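Local coordinates for protein Ves (Pseudomonas fluorescens, PDB 5V00) that is a bicupin of unknown biochemical function, involved in histidine utilization and known as HutD, at residues 71-76 against 146-151. Numbering follows the deposited sequence.
Sequences TVIQGA and LVFSVA
Ile73 meets Phe148 and Val150 where the two halves of the bicupin come together: strand 67-74 belongs to the six-stranded antiparallel sheet of one half, strand 144-149 to the five-stranded antiparallel sheet of the other. No hydrogen bond joins 71-76 to 146-151, and the contact is a small apolar one that buries 99 Å² in all.

Both carbon branches of Ile73 take part. Its CG1 lies between the backbone N and the carbonyl carbon (chi1 65°), and with chi2 extended at 176° the methyl CD1 is carried out to the far end of the aromatic ring, 3.9 Å from Phe148 CZ. Ile73 and Phe148 approach from opposite directions, and the methyl sits at the ring edge, near the ring plane, rather than over a face. The ring also stacks with Phe116, and both Ile73 and Phe148 pack on Ile51, so the pair continues into a hydrophobic cluster from strands 47-54 and 113-120. The other branch, CG2 of Ile73, lies 4.2 Å from Val150 CG1, the two side chains meeting at a slant.

Both segments depart from regular strand geometry at the touching residues. Ile73 and Gln74 both face Arg114 in a classic beta bulge near the end of strand 67-74. In 146-151, the strand closes with an ST turn that spans Val150: the backbone N of Ala151 donates to Ser149 OG over 3.1 Å in a nearly straight bond, with an N-H...O angle of 169°.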
loop_
_atom_site.group_PDB
_atom_site.type_symbol
_atom_site.label_atom_id
_atom_site.label_comp_id
_atom_site.label_asym_id
_atom_site.label_seq_id
_atom_site.Cartn_x
_atom_site.Cartn_y
_atom_site.Cartn_z
ATOM N N THR B 71 0.002 -8.829 18.520
ATOM C CA THR B 71 1.240 -9.422 18.913
ATOM C C THR B 71 2.273 -8.390 19.245
ATOM O O THR B 71 2.582 -7.497 18.439
ATOM C CB THR B 71 1.836 -10.326 17.831
ATOM O OG1 THR B 71 0.871 -11.219 17.340
ATOM C CG2 THR B 71 3.008 -11.109 18.360
ATOM N N VAL B 72 2.888 -8.434 20.430
ATOM C CA VAL B 72 4.000 -7.528 20.713
ATOM C C VAL B 72 5.181 -7.817 19.827
ATOM O O VAL B 72 5.604 -8.963 19.739
ATOM C CB VAL B 72 4.484 -7.635 22.209
ATOM C CG1 VAL B 72 5.780 -6.883 22.429
ATOM C CG2 VAL B 72 3.341 -7.181 23.122
ATOM N N ILE B 73 5.690 -6.800 19.129
ATOM C CA ILE B 73 6.838 -6.953 18.275
ATOM C C ILE B 73 8.070 -6.111 18.625
ATOM O O ILE B 73 9.182 -6.390 18.127
ATOM C CB ILE B 73 6.538 -6.802 16.749
ATOM C CG1 ILE B 73 6.078 -5.375 16.461
ATOM C CG2 ILE B 73 5.504 -7.817 16.301
ATOM C CD1 ILE B 73 5.840 -5.054 15.019
ATOM N N GLN B 74 7.902 -5.139 19.503
ATOM C CA GLN B 74 9.046 -4.430 20.018
ATOM C C GLN B 74 8.716 -4.015 21.438
ATOM O O GLN B 74 7.570 -3.680 21.763
ATOM C CB GLN B 74 9.301 -3.154 19.202
ATOM C CG GLN B 74 10.675 -2.555 19.375
ATOM C CD GLN B 74 10.891 -1.467 18.303
ATOM O OE1 GLN B 74 10.910 -1.757 17.094
ATOM N NE2 GLN B 74 10.909 -0.232 18.731
ATOM N N GLY B 75 9.772 -4.025 22.226
ATOM C CA GLY B 75 9.624 -3.830 23.667
ATOM C C GLY B 75 9.421 -5.158 24.380
ATOM O O GLY B 75 9.269 -6.205 23.799
ATOM N N ALA B 76 9.412 -5.108 25.704
ATOM C CA ALA B 76 9.502 -6.367 26.474
ATOM C C ALA B 76 8.154 -6.972 26.823
ATOM O O ALA B 76 8.120 -8.106 27.309
ATOM C CB ALA B 76 10.324 -6.103 27.767
ATOM N N LEU B 146 -0.392 -13.018 3.447
ATOM C CA LEU B 146 0.429 -11.946 3.939
ATOM C C LEU B 146 1.602 -12.566 4.722
ATOM O O LEU B 146 1.391 -13.549 5.513
ATOM C CB LEU B 146 -0.338 -10.979 4.875
ATOM C CG LEU B 146 -1.511 -10.323 4.169
ATOM C CD1 LEU B 146 -2.518 -9.925 5.265
ATOM C CD2 LEU B 146 -0.994 -9.060 3.494
ATOM N N VAL B 147 2.774 -12.043 4.526
ATOM C CA VAL B 147 4.000 -12.474 5.224
ATOM C C VAL B 147 4.653 -11.264 5.824
ATOM O O VAL B 147 5.212 -10.448 5.118
ATOM C CB VAL B 147 5.006 -13.255 4.334
ATOM C CG1 VAL B 147 6.181 -13.737 5.119
ATOM C CG2 VAL B 147 4.346 -14.443 3.666
ATOM N N PHE B 148 4.647 -11.170 7.167
ATOM C CA PHE B 148 5.179 -10.003 7.891
ATOM C C PHE B 148 6.445 -10.394 8.619
ATOM O O PHE B 148 6.424 -11.279 9.485
ATOM C CB PHE B 148 4.145 -9.523 8.914
ATOM C CG PHE B 148 4.599 -8.377 9.777
ATOM C CD1 PHE B 148 4.615 -7.085 9.270
ATOM C CD2 PHE B 148 4.977 -8.586 11.097
ATOM C CE1 PHE B 148 5.062 -6.036 10.025
ATOM C CE2 PHE B 148 5.479 -7.572 11.856
ATOM C CZ PHE B 148 5.443 -6.255 11.370
ATOM N N SER B 149 7.565 -9.791 8.255
ATOM C CA SER B 149 8.885 -10.101 8.798
ATOM C C SER B 149 9.207 -9.469 10.153
ATOM O O SER B 149 8.937 -8.259 10.328
ATOM C CB SER B 149 9.962 -9.624 7.808
ATOM O OG SER B 149 11.241 -9.770 8.364
ATOM N N VAL B 150 9.809 -10.244 11.065
ATOM C CA VAL B 150 10.400 -9.672 12.259
ATOM C C VAL B 150 11.881 -10.013 12.297
ATOM O O VAL B 150 12.436 -10.214 13.363
ATOM C CB VAL B 150 9.628 -10.052 13.554
ATOM C CG1 VAL B 150 8.209 -9.471 13.551
ATOM C CG2 VAL B 150 9.594 -11.543 13.750
ATOM N N ALA B 151 12.507 -10.120 11.129
ATOM C CA ALA B 151 13.927 -10.516 11.057
ATOM C C ALA B 151 14.628 -9.687 10.024
ATOM O O ALA B 151 13.979 -9.051 9.154
ATOM C CB ALA B 151 14.080 -11.974 10.712
#